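Local coordinates for hypothetical protein ST1066 (Sulfolobus tokodaii, PDB 2PJZ) that probably binds and hydrolyses ATP as the nucleotide-binding subunit of an ABC transporter, putatively one for cobalt, at residues 26-31 with 175-180. Sequence-based numbering, arbitrary orientation.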
# COMPACT_ATOMS: atom_id res chain seq x y z
N LEU A 26 -10.95 8.88 -3.58
CA LEU A 26 -10.05 8.23 -4.50
C LEU A 26 -10.84 7.26 -5.39
O LEU A 26 -11.70 6.55 -4.87
CB LEU A 26 -8.98 7.42 -3.74
CG LEU A 26 -8.00 6.57 -4.54
CD1 LEU A 26 -7.05 7.47 -5.31
CD2 LEU A 26 -7.20 5.61 -3.66
N GLU A 27 -10.52 7.17 -6.68
CA GLU A 27 -11.07 6.09 -7.52
C GLU A 27 -9.90 5.44 -8.20
O GLU A 27 -9.02 6.15 -8.75
CB GLU A 27 -12.16 6.58 -8.54
CG GLU A 27 -13.36 7.14 -7.81
CD GLU A 27 -14.63 7.34 -8.60
OE1 GLU A 27 -14.56 7.32 -9.85
OE2 GLU A 27 -15.70 7.52 -7.93
N VAL A 28 -9.85 4.12 -8.12
CA VAL A 28 -8.79 3.33 -8.74
C VAL A 28 -9.43 2.28 -9.62
O VAL A 28 -10.29 1.52 -9.16
CB VAL A 28 -7.94 2.61 -7.68
CG1 VAL A 28 -6.86 1.77 -8.36
CG2 VAL A 28 -7.28 3.63 -6.76
N ASN A 29 -9.02 2.21 -10.88
CA ASN A 29 -9.50 1.09 -11.70
C ASN A 29 -8.44 0.61 -12.66
O ASN A 29 -7.79 1.43 -13.31
CB ASN A 29 -10.78 1.46 -12.45
CG ASN A 29 -10.58 2.54 -13.47
OD1 ASN A 29 -10.55 3.71 -13.12
ND2 ASN A 29 -10.49 2.16 -14.75
N GLY A 30 -8.29 -0.71 -12.74
CA GLY A 30 -7.54 -1.35 -13.82
C GLY A 30 -6.03 -1.23 -13.67
O GLY A 30 -5.28 -1.58 -14.61
N GLU A 31 -5.56 -0.78 -12.51
CA GLU A 31 -4.12 -0.51 -12.32
C GLU A 31 -3.85 -0.51 -10.81
O GLU A 31 -4.78 -0.32 -10.03
CB GLU A 31 -3.73 0.87 -12.89
CG GLU A 31 -4.35 2.08 -12.18
CD GLU A 31 -4.04 3.40 -12.87
OE1 GLU A 31 -2.88 3.62 -13.26
OE2 GLU A 31 -4.96 4.22 -13.03
N GLY A 175 -2.41 -9.50 -9.34
CA GLY A 175 -3.32 -8.40 -8.92
C GLY A 175 -3.26 -7.15 -9.81
O GLY A 175 -2.64 -6.17 -9.44
N LYS A 176 -3.95 -7.14 -10.94
CA LYS A 176 -3.84 -6.00 -11.82
C LYS A 176 -4.24 -4.68 -11.20
O LYS A 176 -3.61 -3.66 -11.50
CB LYS A 176 -4.63 -6.21 -13.11
CG LYS A 176 -4.47 -5.03 -14.10
CD LYS A 176 -5.12 -5.30 -15.46
CE LYS A 176 -6.59 -4.95 -15.45
NZ LYS A 176 -7.11 -5.22 -16.84
N GLU A 177 -5.26 -4.67 -10.34
CA GLU A 177 -5.77 -3.41 -9.78
C GLU A 177 -5.49 -3.42 -8.27
O GLU A 177 -5.51 -4.49 -7.64
CB GLU A 177 -7.28 -3.31 -9.99
CG GLU A 177 -8.01 -2.12 -9.32
CD GLU A 177 -9.49 -2.15 -9.67
OE1 GLU A 177 -9.81 -2.16 -10.90
OE2 GLU A 177 -10.32 -2.17 -8.74
N GLY A 178 -5.25 -2.25 -7.71
CA GLY A 178 -5.20 -2.18 -6.25
C GLY A 178 -4.39 -1.03 -5.74
O GLY A 178 -4.13 -0.05 -6.46
N ILE A 179 -4.00 -1.14 -4.48
CA ILE A 179 -3.36 -0.02 -3.80
C ILE A 179 -2.21 -0.61 -3.04
O ILE A 179 -2.37 -1.62 -2.34
CB ILE A 179 -4.35 0.70 -2.82
CG1 ILE A 179 -5.43 1.47 -3.60
CG2 ILE A 179 -3.57 1.71 -1.88
CD1 ILE A 179 -6.61 1.89 -2.69
N LEU A 180 -1.03 0.00 -3.17
CA LEU A 180 0.14 -0.41 -2.44
C LEU A 180 0.51 0.77 -1.57
O LEU A 180 0.67 1.86 -2.09
CB LEU A 180 1.30 -0.70 -3.41
CG LEU A 180 2.60 -1.29 -2.84
CD1 LEU A 180 3.41 -1.99 -3.95
CD2 LEU A 180 3.47 -0.22 -2.14
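Glu177 reaches across to the turn at 29-30, and its OE1 accepts the backbone N-H of Gly30 at 2.8 Å. The bond is nearly straight (166°). It meets the anti side of the carboxylate, 30° out of its plane. CG lies anti to the backbone N (chi1 174°) and the chain stays extended, which carries the acid past Val28 to the turn. OE2 is hydrogen-bonded to the N-terminal amine of Met1. Nearby, the backbone N of Gly178 donates to Glu31 O at 3.1 Å. The CA of Glu177 adds a CA-H...O contact to that same oxygen. This starts the parallel pairing of strands 177-182 and 32-36.

These bonds are the tight part of the contact. Beside them lies an apolar patch. Leu26 CD2 and Ile179 CD1 meet tip to tip at 3.9 Å, and Val28 CG2 faces Ile179 CG1 at 4.3 Å. Ile179 also touches Leu47 and Ile50 of helix 43-50, which follows the probable Walker A loop. The solvent side is looser. There the bent Lys176 chain lays its methylenes along Gly30 O, CG at 3.6 Å, without a hydrogen bond across the contact.

An alanine in place of Glu177 would probably leave the Gly30 amide and the Met1 amine without the carboxylate that accepts from both. One carboxylate thus ties the chain start and the 29-30 turn to the central sheet, and the Met1 amine, if protonated, would offset its charge.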